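Local coordinates for putative glycosyltransferase (GalT1) (Streptococcus parasanguinis, PDB 4PHR), which binds UDP through an N-terminal domain of the GT-D fold and is probably a glycosyltransferase, at residues A[75-80]-A[92-97]; A[84-89]-A[116-121]; A[134-139]-A[231-236]. All coordinates share one frame; numbering follows the deposited sequence.

Contact 1 (A[75-80]-A[92-97])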
loop_
_atom_site.group_PDB
_atom_site.type_symbol
_atom_site.label_atom_id
_atom_site.label_comp_id
_atom_site.label_asym_id
_atom_site.label_seq_id
_atom_site.Cartn_x
_atom_site.Cartn_y
_atom_site.Cartn_z
ATOM N N CYS A 75 4.638 -4.764 -7.098
ATOM C CA CYS A 75 3.774 -3.805 -7.792
ATOM C C CYS A 75 4.456 -2.468 -8.044
ATOM O O CYS A 75 5.280 -2.027 -7.243
ATOM C CB CYS A 75 2.498 -3.551 -6.980
ATOM S SG CYS A 75 1.546 -5.029 -6.620
ATOM N N LEU A 76 4.078 -1.825 -9.153
ATOM C CA LEU A 76 4.526 -0.476 -9.496
ATOM C C LEU A 76 3.318 0.412 -9.769
ATOM O O LEU A 76 2.219 -0.084 -10.013
ATOM C CB LEU A 76 5.359 -0.517 -10.773
ATOM C CG LEU A 76 6.869 -0.694 -10.639
ATOM C CD1 LEU A 76 7.269 -1.567 -9.488
ATOM C CD2 LEU A 76 7.454 -1.194 -11.969
ATOM N N PRO A 77 3.514 1.735 -9.745
ATOM C CA PRO A 77 2.399 2.611 -10.111
ATOM C C PRO A 77 1.904 2.305 -11.528
ATOM O O PRO A 77 2.701 2.117 -12.445
ATOM C CB PRO A 77 3.019 4.016 -10.023
ATOM C CG PRO A 77 4.201 3.861 -9.069
ATOM C CD PRO A 77 4.733 2.493 -9.411
ATOM N N ASP A 78 0.591 2.268 -11.707
ATOM C CA ASP A 78 0.023 1.864 -12.989
ATOM C C ASP A 78 -0.152 3.108 -13.850
ATOM O O ASP A 78 -1.263 3.594 -14.047
ATOM C CB ASP A 78 -1.304 1.125 -12.760
ATOM C CG ASP A 78 -1.907 0.582 -14.036
ATOM O OD1 ASP A 78 -1.272 0.689 -15.104
ATOM O OD2 ASP A 78 -3.029 0.034 -13.960
ATOM N N VAL A 79 0.964 3.629 -14.350
ATOM C CA VAL A 79 0.986 4.947 -14.977
ATOM C C VAL A 79 1.763 4.964 -16.285
ATOM O O VAL A 79 1.943 6.019 -16.900
ATOM C CB VAL A 79 1.600 6.005 -14.033
ATOM C CG1 VAL A 79 0.783 6.130 -12.758
ATOM C CG2 VAL A 79 3.046 5.670 -13.715
ATOM N N PHE A 80 2.220 3.793 -16.709
ATOM C CA PHE A 80 3.092 3.701 -17.875
ATOM C C PHE A 80 2.322 3.525 -19.175
ATOM O O PHE A 80 2.835 3.823 -20.253
ATOM C CB PHE A 80 4.133 2.605 -17.650
ATOM C CG PHE A 80 4.978 2.861 -16.440
ATOM C CD1 PHE A 80 5.935 3.864 -16.456
ATOM C CD2 PHE A 80 4.786 2.136 -15.281
ATOM C CE1 PHE A 80 6.696 4.123 -15.342
ATOM C CE2 PHE A 80 5.547 2.398 -14.157
ATOM C CZ PHE A 80 6.501 3.389 -14.190
ATOM N N HIS A 92 -0.104 14.701 -14.264
ATOM C CA HIS A 92 1.065 15.555 -14.183
ATOM C C HIS A 92 2.030 15.058 -13.109
ATOM O O HIS A 92 3.240 14.957 -13.353
ATOM C CB HIS A 92 0.660 17.003 -13.896
ATOM C CG HIS A 92 1.820 17.925 -13.680
ATOM N ND1 HIS A 92 2.731 18.225 -14.671
ATOM C CD2 HIS A 92 2.217 18.612 -12.582
ATOM C CE1 HIS A 92 3.634 19.065 -14.196
ATOM N NE2 HIS A 92 3.344 19.317 -12.932
ATOM N N PHE A 93 1.506 14.757 -11.922
ATOM C CA PHE A 93 2.362 14.255 -10.857
ATOM C C PHE A 93 3.169 13.034 -11.308
ATOM O O PHE A 93 4.392 12.954 -11.110
ATOM C CB PHE A 93 1.544 13.881 -9.617
ATOM C CG PHE A 93 2.370 13.223 -8.560
ATOM C CD1 PHE A 93 3.105 13.985 -7.664
ATOM C CD2 PHE A 93 2.465 11.839 -8.500
ATOM C CE1 PHE A 93 3.900 13.377 -6.711
ATOM C CE2 PHE A 93 3.259 11.226 -7.547
ATOM C CZ PHE A 93 3.975 11.991 -6.653
ATOM N N TRP A 94 2.479 12.068 -11.903
ATOM C CA TRP A 94 3.116 10.796 -12.229
ATOM C C TRP A 94 4.104 10.895 -13.384
ATOM O O TRP A 94 5.163 10.266 -13.357
ATOM C CB TRP A 94 2.076 9.693 -12.458
ATOM C CG TRP A 94 1.529 9.204 -11.149
ATOM C CD1 TRP A 94 0.253 9.348 -10.680
ATOM C CD2 TRP A 94 2.255 8.504 -10.132
ATOM N NE1 TRP A 94 0.144 8.778 -9.436
ATOM C CE2 TRP A 94 1.356 8.248 -9.078
ATOM C CE3 TRP A 94 3.582 8.067 -10.011
ATOM C CZ2 TRP A 94 1.739 7.575 -7.919
ATOM C CZ3 TRP A 94 3.959 7.399 -8.863
ATOM C CH2 TRP A 94 3.041 7.156 -7.834
ATOM N N GLU A 95 3.782 11.688 -14.399
ATOM C CA GLU A 95 4.738 11.870 -15.483
ATOM C C GLU A 95 5.990 12.590 -14.981
ATOM O O GLU A 95 7.109 12.204 -15.317
ATOM C CB GLU A 95 4.112 12.617 -16.658
ATOM C CG GLU A 95 5.105 12.797 -17.795
ATOM C CD GLU A 95 4.500 13.373 -19.066
ATOM O OE1 GLU A 95 3.565 12.761 -19.627
ATOM O OE2 GLU A 95 4.984 14.424 -19.518
ATOM N N ARG A 96 5.814 13.622 -14.149
ATOM C CA ARG A 96 6.982 14.287 -13.560
ATOM C C ARG A 96 7.822 13.286 -12.779
ATOM O O ARG A 96 9.055 13.310 -12.834
ATOM C CB ARG A 96 6.583 15.433 -12.629
ATOM C CG ARG A 96 5.978 16.641 -13.319
ATOM C CD ARG A 96 7.046 17.453 -14.007
ATOM N NE ARG A 96 7.285 16.988 -15.362
ATOM C CZ ARG A 96 8.304 17.392 -16.113
ATOM N NH1 ARG A 96 9.190 18.254 -15.633
ATOM N NH2 ARG A 96 8.436 16.934 -17.339
ATOM N N HIS A 97 7.139 12.404 -12.060
ATOM C CA HIS A 97 7.801 11.416 -11.230
ATOM C C HIS A 97 8.637 10.456 -12.052
ATOM O O HIS A 97 9.829 10.274 -11.781
ATOM C CB HIS A 97 6.775 10.632 -10.409
ATOM C CG HIS A 97 7.358 9.448 -9.698
ATOM N ND1 HIS A 97 8.042 9.559 -8.507
ATOM C CD2 HIS A 97 7.382 8.133 -10.024
ATOM C CE1 HIS A 97 8.451 8.362 -8.122
ATOM N NE2 HIS A 97 8.069 7.479 -9.028
#
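Between Pro77 and Val79, the two residues that lie on the Trp94 indole, the carbonyl O of Asp78 accepts a hydrogen bond from Tyr86 OH. The side chain of Asp78 is also held, by a salt bridge from its OD2 to Arg85 NH1. Pro77, Asp78 and Val79 form an inverse gamma turn, closed by a weak bond from Val79 N to Pro77 O, 3.0 Å. It brings Pro77 and Val79 over the same face of Trp94. Pro77 sits over the benzo end in a CH-pi contact: Pro77 CB is 4.0 Å from the centroid of the six-membered ring of Trp94, 22° off the normal. Pro77 CG also reaches the rim, 3.6 Å from Trp94 CZ3. Val79 takes the pyrrole end. Val79 CG1 makes a second CH-pi contact, 3.8 Å from the centroid of the five-membered ring of Trp94, and is 3.5 Å from Trp94 CG.

The contact lies at the C-terminal end of strand 72-76, the middle strand of a three-stranded parallel sheet in this GT-D domain. The loop that leaves the strand meets helix 88-100. Val79 CG1 lies beside its backbone N (chi1 -61°), which turns this methyl to the indole. The other methyl, CG2, lies over the ring of Phe80. Trp94 is sandwiched, for Phe93 CD2 stands 3.6 Å above the opposite face of the Trp94 indole. Phe118 also meets the indole, and Asp36 of helix 36-42 touches it. The side chain of Trp94 comes within about 7 Å of the bound manganese ion.

Contact 2 (A[84-89]-A[116-121]). With UDP (uridine-5'-diphosphate), chain B.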
loop_
_atom_site.group_PDB
_atom_site.type_symbol
_atom_site.label_atom_id
_atom_site.label_comp_id
_atom_site.label_asym_id
_atom_site.label_seq_id
_atom_site.Cartn_x
_atom_site.Cartn_y
_atom_site.Cartn_z
ATOM N N ASP A 84 -4.532 8.229 -19.331
ATOM C CA ASP A 84 -5.773 8.995 -19.465
ATOM C C ASP A 84 -6.884 8.580 -18.483
ATOM O O ASP A 84 -7.902 9.261 -18.377
ATOM C CB ASP A 84 -6.304 8.937 -20.906
ATOM C CG ASP A 84 -5.440 9.714 -21.884
ATOM O OD1 ASP A 84 -4.480 10.384 -21.445
ATOM O OD2 ASP A 84 -5.737 9.677 -23.098
ATOM N N ARG A 85 -6.687 7.473 -17.772
ATOM C CA ARG A 85 -7.626 7.050 -16.727
ATOM C C ARG A 85 -7.683 8.021 -15.556
ATOM O O ARG A 85 -8.639 8.009 -14.778
ATOM C CB ARG A 85 -7.212 5.691 -16.161
ATOM C CG ARG A 85 -7.496 4.512 -17.058
ATOM C CD ARG A 85 -6.848 3.261 -16.494
ATOM N NE ARG A 85 -5.394 3.279 -16.670
ATOM C CZ ARG A 85 -4.559 2.390 -16.141
ATOM N NH1 ARG A 85 -5.024 1.416 -15.365
ATOM N NH2 ARG A 85 -3.253 2.486 -16.372
ATOM N N TYR A 86 -6.641 8.827 -15.407
ATOM C CA TYR A 86 -6.459 9.602 -14.187
ATOM C C TYR A 86 -6.712 11.085 -14.403
ATOM O O TYR A 86 -6.585 11.597 -15.519
ATOM C CB TYR A 86 -5.056 9.370 -13.613
ATOM C CG TYR A 86 -4.710 7.907 -13.472
ATOM C CD1 TYR A 86 -5.363 7.109 -12.542
ATOM C CD2 TYR A 86 -3.737 7.320 -14.276
ATOM C CE1 TYR A 86 -5.063 5.768 -12.415
ATOM C CE2 TYR A 86 -3.433 5.972 -14.156
ATOM C CZ TYR A 86 -4.099 5.205 -13.222
ATOM O OH TYR A 86 -3.811 3.864 -13.084
ATOM N N ASN A 87 -7.070 11.779 -13.331
ATOM C CA ASN A 87 -7.324 13.207 -13.440
ATOM C C ASN A 87 -6.051 14.005 -13.722
ATOM O O ASN A 87 -4.922 13.509 -13.576
ATOM C CB ASN A 87 -8.082 13.744 -12.220
ATOM C CG ASN A 87 -7.306 13.598 -10.932
ATOM O OD1 ASN A 87 -6.090 13.756 -10.907
ATOM N ND2 ASN A 87 -8.014 13.305 -9.846
ATOM N N GLN A 88 -6.245 15.244 -14.147
ATOM C CA GLN A 88 -5.143 16.063 -14.617
ATOM C C GLN A 88 -4.004 16.197 -13.609
ATOM O O GLN A 88 -2.835 16.064 -13.973
ATOM C CB GLN A 88 -5.664 17.439 -15.027
ATOM C CG GLN A 88 -4.598 18.377 -15.530
ATOM C CD GLN A 88 -5.187 19.675 -16.036
ATOM O OE1 GLN A 88 -6.179 19.671 -16.764
ATOM N NE2 GLN A 88 -4.583 20.794 -15.647
ATOM N N ASN A 89 -4.324 16.460 -12.343
ATOM C CA ASN A 89 -3.256 16.609 -11.359
ATOM C C ASN A 89 -2.460 15.320 -11.163
ATOM O O ASN A 89 -1.236 15.353 -11.039
ATOM C CB ASN A 89 -3.758 17.189 -10.026
ATOM C CG ASN A 89 -4.745 16.287 -9.311
ATOM O OD1 ASN A 89 -4.741 15.072 -9.484
ATOM N ND2 ASN A 89 -5.594 16.890 -8.482
ATOM N N SER A 116 -0.231 -3.852 -9.727
ATOM C CA SER A 116 -0.511 -2.430 -9.580
ATOM C C SER A 116 -0.413 -1.926 -8.146
ATOM O O SER A 116 -1.109 -2.406 -7.256
ATOM C CB SER A 116 -1.914 -2.111 -10.089
ATOM O OG SER A 116 -2.198 -0.731 -9.907
ATOM N N THR A 117 0.422 -0.916 -7.939
ATOM C CA THR A 117 0.517 -0.228 -6.659
ATOM C C THR A 117 -0.822 0.403 -6.289
ATOM O O THR A 117 -1.103 0.653 -5.105
ATOM C CB THR A 117 1.654 0.794 -6.736
ATOM O OG1 THR A 117 2.872 0.060 -6.760
ATOM C CG2 THR A 117 1.676 1.795 -5.567
ATOM N N PHE A 118 -1.665 0.643 -7.292
ATOM C CA PHE A 118 -2.966 1.264 -7.054
ATOM C C PHE A 118 -4.052 0.294 -6.575
ATOM O O PHE A 118 -5.220 0.669 -6.492
ATOM C CB PHE A 118 -3.434 2.064 -8.278
ATOM C CG PHE A 118 -2.481 3.149 -8.701
ATOM C CD1 PHE A 118 -1.555 3.683 -7.812
ATOM C CD2 PHE A 118 -2.515 3.640 -10.000
ATOM C CE1 PHE A 118 -0.679 4.684 -8.214
ATOM C CE2 PHE A 118 -1.647 4.642 -10.409
ATOM C CZ PHE A 118 -0.734 5.173 -9.514
ATOM N N ILE A 119 -3.701 -0.943 -6.233
ATOM C CA ILE A 119 -4.699 -1.777 -5.558
ATOM C C ILE A 119 -5.149 -1.132 -4.241
ATOM O O ILE A 119 -6.247 -1.414 -3.754
ATOM C CB ILE A 119 -4.260 -3.252 -5.320
ATOM C CG1 ILE A 119 -3.019 -3.342 -4.441
ATOM C CG2 ILE A 119 -4.058 -3.991 -6.637
ATOM C CD1 ILE A 119 -2.806 -4.725 -3.861
ATOM N N SER A 120 -4.321 -0.248 -3.678
ATOM C CA SER A 120 -4.690 0.467 -2.454
ATOM C C SER A 120 -5.368 1.799 -2.770
ATOM O O SER A 120 -5.831 2.485 -1.865
ATOM C CB SER A 120 -3.463 0.725 -1.573
ATOM O OG SER A 120 -2.555 1.582 -2.251
ATOM N N ARG A 121 -5.424 2.151 -4.059
ATOM C CA ARG A 121 -5.848 3.489 -4.494
ATOM C C ARG A 121 -6.896 3.402 -5.617
ATOM O O ARG A 121 -6.658 3.839 -6.743
ATOM C CB ARG A 121 -4.629 4.292 -4.974
ATOM C CG ARG A 121 -3.402 4.262 -4.050
ATOM C CD ARG A 121 -3.697 4.824 -2.667
ATOM N NE ARG A 121 -4.303 6.146 -2.758
ATOM C CZ ARG A 121 -3.758 7.261 -2.294
ATOM N NH1 ARG A 121 -2.587 7.231 -1.670
ATOM N NH2 ARG A 121 -4.408 8.408 -2.440
HETATM N N1 UDP B . 2.313 4.630 8.055
HETATM C C2 UDP B . 2.554 4.391 9.385
HETATM N N3 UDP B . 3.831 4.506 9.881
HETATM C C4 UDP B . 4.873 4.852 9.056
HETATM C C5 UDP B . 4.635 5.091 7.703
HETATM C C6 UDP B . 3.316 5.112 7.263
HETATM O O2 UDP B . 1.631 4.101 10.146
HETATM O O4 UDP B . 6.007 4.914 9.544
HETATM C "C1'" UDP B . 0.954 4.421 7.534
HETATM C "C2'" UDP B . 0.083 5.608 7.220
HETATM O "O2'" UDP B . -0.519 6.108 8.395
HETATM C "C3'" UDP B . -0.924 4.976 6.285
HETATM C "C4'" UDP B . -0.094 3.945 5.538
HETATM O "O4'" UDP B . 1.112 3.774 6.287
HETATM O "O3'" UDP B . -1.916 4.302 7.027
HETATM C "C5'" UDP B . 0.214 4.384 4.112
HETATM O "O5'" UDP B . 1.056 3.409 3.509
HETATM P PA UDP B . 1.613 3.569 2.008
HETATM O O1A UDP B . 2.532 4.722 1.943
HETATM O O2A UDP B . 2.183 2.251 1.641
HETATM O O3A UDP B . 0.255 3.916 1.196
HETATM P PB UDP B . -0.082 4.072 -0.391
HETATM O O1B UDP B . -0.228 5.539 -0.626
HETATM O O2B UDP B . -1.371 3.355 -0.540
HETATM O O3B UDP B . 1.042 3.487 -1.189
#
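Tyr86 and Phe118 meet as an offset edge-to-face pair, in the part of the GT-D domain where the loop after strand 115-116 turns towards UDP. The centroids of the Tyr86 and Phe118 rings are 5.6 Å apart and the planes stand at 83°. The edge of Phe118 is directed to the face of Tyr86. The closest approach is at the phenol end: Tyr86 OH lies in the plane of the Phe118 ring, 3.4 Å from Phe118 CD2. The polar partner of this hydroxyl is Asp78 O, so its approach to Phe118 is a packing contact. The same oxygen also lies over the centre of the Arg85 guanidinium.

Hydrogen bonds shape the loop behind Phe118. Ser116 OG accepts from Phe118 N at 3.0 Å, an ST turn at the start of the 3-10 segment 117-120. Arg121 N bonds back to Phe118 O.

Ser120 and Arg121, at the end of the 3-10 segment and just after it, bind the beta phosphate of UDP. Ser120 OG donates to UDP O2B at 2.7 Å. The Arg121 chain bends at its second and third torsions (chi2 -60°), which curls the guanidinium back to the same phosphate. Arg121 NH1 meets UDP O1B in the guanidinium plane, at 3.1 Å, with an N-H...O angle of 140°.

Contact 3 (A[134-139]-A[231-236])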
loop_
_atom_site.group_PDB
_atom_site.type_symbol
_atom_site.label_atom_id
_atom_site.label_comp_id
_atom_site.label_asym_id
_atom_site.label_seq_id
_atom_site.Cartn_x
_atom_site.Cartn_y
_atom_site.Cartn_z
ATOM N N ALA A 134 -16.844 -2.217 -8.047
ATOM C CA ALA A 134 -16.293 -3.532 -8.371
ATOM C C ALA A 134 -14.887 -3.750 -7.797
ATOM O O ALA A 134 -14.561 -4.850 -7.347
ATOM C CB ALA A 134 -16.294 -3.757 -9.873
ATOM N N TYR A 135 -14.057 -2.712 -7.823
ATOM C CA TYR A 135 -12.710 -2.824 -7.267
ATOM C C TYR A 135 -12.779 -3.144 -5.770
ATOM O O TYR A 135 -12.086 -4.039 -5.287
ATOM C CB TYR A 135 -11.897 -1.540 -7.483
ATOM C CG TYR A 135 -11.595 -1.195 -8.927
ATOM C CD1 TYR A 135 -11.635 -2.166 -9.927
ATOM C CD2 TYR A 135 -11.270 0.105 -9.294
ATOM C CE1 TYR A 135 -11.359 -1.844 -11.259
ATOM C CE2 TYR A 135 -10.988 0.435 -10.615
ATOM C CZ TYR A 135 -11.035 -0.544 -11.593
ATOM O OH TYR A 135 -10.763 -0.218 -12.906
ATOM N N PHE A 136 -13.613 -2.414 -5.033
ATOM C CA PHE A 136 -13.699 -2.618 -3.585
ATOM C C PHE A 136 -14.324 -3.960 -3.238
ATOM O O PHE A 136 -13.926 -4.598 -2.269
ATOM C CB PHE A 136 -14.437 -1.470 -2.890
ATOM C CG PHE A 136 -13.594 -0.239 -2.706
ATOM C CD1 PHE A 136 -12.498 -0.259 -1.855
ATOM C CD2 PHE A 136 -13.887 0.932 -3.386
ATOM C CE1 PHE A 136 -11.710 0.867 -1.678
ATOM C CE2 PHE A 136 -13.112 2.066 -3.211
ATOM C CZ PHE A 136 -12.018 2.034 -2.360
ATOM N N GLU A 137 -15.281 -4.402 -4.050
ATOM C CA GLU A 137 -15.881 -5.712 -3.841
ATOM C C GLU A 137 -14.845 -6.813 -4.041
ATOM O O GLU A 137 -14.801 -7.779 -3.281
ATOM C CB GLU A 137 -17.084 -5.924 -4.764
ATOM C CG GLU A 137 -18.253 -4.980 -4.507
ATOM C CD GLU A 137 -19.012 -5.301 -3.229
ATOM O OE1 GLU A 137 -18.374 -5.439 -2.163
ATOM O OE2 GLU A 137 -20.256 -5.415 -3.294
ATOM N N SER A 138 -13.993 -6.660 -5.053
ATOM C CA SER A 138 -12.951 -7.651 -5.285
ATOM C C SER A 138 -11.911 -7.644 -4.170
ATOM O O SER A 138 -11.460 -8.697 -3.724
ATOM C CB SER A 138 -12.286 -7.450 -6.645
ATOM O OG SER A 138 -11.287 -8.429 -6.860
ATOM N N LEU A 139 -11.541 -6.453 -3.714
ATOM C CA LEU A 139 -10.634 -6.332 -2.579
ATOM C C LEU A 139 -11.188 -7.054 -1.348
ATOM O O LEU A 139 -10.476 -7.815 -0.702
ATOM C CB LEU A 139 -10.381 -4.860 -2.245
ATOM C CG LEU A 139 -9.289 -4.164 -3.056
ATOM C CD1 LEU A 139 -9.439 -2.650 -2.972
ATOM C CD2 LEU A 139 -7.913 -4.605 -2.578
ATOM N N SER A 231 -8.414 5.364 3.495
ATOM C CA SER A 231 -8.758 6.707 3.033
ATOM C C SER A 231 -9.575 6.627 1.760
ATOM O O SER A 231 -10.580 7.331 1.609
ATOM C CB SER A 231 -7.502 7.536 2.748
ATOM O OG SER A 231 -6.775 7.790 3.931
ATOM N N GLU A 232 -9.124 5.785 0.831
ATOM C CA GLU A 232 -9.803 5.635 -0.452
ATOM C C GLU A 232 -11.220 5.094 -0.254
ATOM O O GLU A 232 -12.175 5.553 -0.896
ATOM C CB GLU A 232 -8.983 4.738 -1.376
ATOM C CG GLU A 232 -7.694 5.412 -1.863
ATOM C CD GLU A 232 -7.861 6.101 -3.210
ATOM O OE1 GLU A 232 -8.989 6.114 -3.748
ATOM O OE2 GLU A 232 -6.858 6.627 -3.742
ATOM N N TYR A 233 -11.376 4.140 0.657
ATOM C CA TYR A 233 -12.692 3.586 0.918
ATOM C C TYR A 233 -13.611 4.642 1.532
ATOM O O TYR A 233 -14.777 4.740 1.168
ATOM C CB TYR A 233 -12.602 2.347 1.815
ATOM C CG TYR A 233 -13.913 1.611 1.936
ATOM C CD1 TYR A 233 -14.507 1.031 0.822
ATOM C CD2 TYR A 233 -14.570 1.509 3.157
ATOM C CE1 TYR A 233 -15.722 0.361 0.924
ATOM C CE2 TYR A 233 -15.781 0.839 3.267
ATOM C CZ TYR A 233 -16.343 0.262 2.148
ATOM O OH TYR A 233 -17.552 -0.398 2.256
ATOM N N GLU A 234 -13.090 5.439 2.459
ATOM C CA GLU A 234 -13.896 6.501 3.066
ATOM C C GLU A 234 -14.331 7.521 2.013
ATOM O O GLU A 234 -15.484 7.949 1.983
ATOM C CB GLU A 234 -13.116 7.208 4.179
ATOM C CG GLU A 234 -12.857 6.356 5.412
ATOM C CD GLU A 234 -13.921 6.501 6.467
ATOM O OE1 GLU A 234 -14.850 7.309 6.272
ATOM O OE2 GLU A 234 -13.820 5.802 7.494
ATOM N N TRP A 235 -13.407 7.906 1.135
ATOM C CA TRP A 235 -13.750 8.849 0.070
ATOM C C TRP A 235 -14.820 8.257 -0.857
ATOM O O TRP A 235 -15.772 8.938 -1.246
ATOM C CB TRP A 235 -12.500 9.221 -0.726
ATOM C CG TRP A 235 -11.559 10.119 0.002
ATOM C CD1 TRP A 235 -11.882 11.071 0.928
ATOM C CD2 TRP A 235 -10.132 10.170 -0.142
ATOM N NE1 TRP A 235 -10.750 11.713 1.361
ATOM C CE2 TRP A 235 -9.660 11.174 0.726
ATOM C CE3 TRP A 235 -9.205 9.456 -0.914
ATOM C CZ2 TRP A 235 -8.309 11.485 0.844
ATOM C CZ3 TRP A 235 -7.858 9.770 -0.797
ATOM C CH2 TRP A 235 -7.425 10.778 0.076
ATOM N N TYR A 236 -14.655 6.984 -1.199
ATOM C CA TYR A 236 -15.617 6.272 -2.031
ATOM C C TYR A 236 -17.014 6.232 -1.385
ATOM O O TYR A 236 -18.026 6.489 -2.048
ATOM C CB TYR A 236 -15.100 4.860 -2.334
ATOM C CG TYR A 236 -16.157 3.871 -2.753
ATOM C CD1 TYR A 236 -16.665 2.945 -1.848
ATOM C CD2 TYR A 236 -16.649 3.859 -4.053
ATOM C CE1 TYR A 236 -17.637 2.039 -2.227
ATOM C CE2 TYR A 236 -17.623 2.955 -4.440
ATOM C CZ TYR A 236 -18.111 2.047 -3.522
ATOM O OH TYR A 236 -19.075 1.141 -3.901
#
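An aromatic cluster joins helix 132-140 to helix 229-238 beside the UDP pocket of the GT-D domain. Over the two segments the helix axes approach to 11.8 Å, with their directions at 135°. Phe136 lies between them, touching Glu232, Tyr233 and Tyr236. Tyr233 turns its edge to the Phe136 face. The centroids of the Phe136 and Tyr233 rings are 5.1 Å apart and the planes are at 67°. Of the Tyr233 ring, CD1 comes nearest, 3.6 Å from Phe136 CD1. The Tyr236 ring meets Phe136 obliquely. Tyr236 CB is 3.5 Å from Phe136 CE2. Phe136 CD2 lies over the face of the Tyr236 ring, towards its rim. The tip of Phe136 rests against the helix backbone, with Phe136 CZ 3.8 Å from Glu232 C.

Tyr233 CG points away from its own backbone N (chi1 -171°), and the phenol runs past Phe136 so that OH bonds with Asp163. Glu232 touches Phe136 through CB. Within the two segments the helices meet through rings and carbons alone. Just beyond, Tyr233 OH adds a hydrogen bond to Lys140 NZ at the end of helix 132-140. The Glu232 carboxylate is turned to Arg121 and to the backbone N of Ile124, so its charge serves the UDP side of the helix pair.

Contacts 1 and 2 interlock, with centres 8 Å apart. Their segments alternate along the chain, and helix 88-100 contributes to each. Asp78 ties them together: its O is 2.7 Å from Tyr86 OH and its OD2 is 2.8 Å from Arg85 NH1. Contact 3 comes later in the chain, its centre 13 Å from that of contact 2. The bridge here is a salt bridge, Arg121 NE to Glu232 OE2 at 2.8 Å. Thus Glu232 is a second-shell residue, consistent with positioning the arginine that binds the UDP phosphate. Contacts 1 and 3 do not touch; their nearest atoms are about 8 Å apart. Segment 116-121 lies between them and reaches UDP directly.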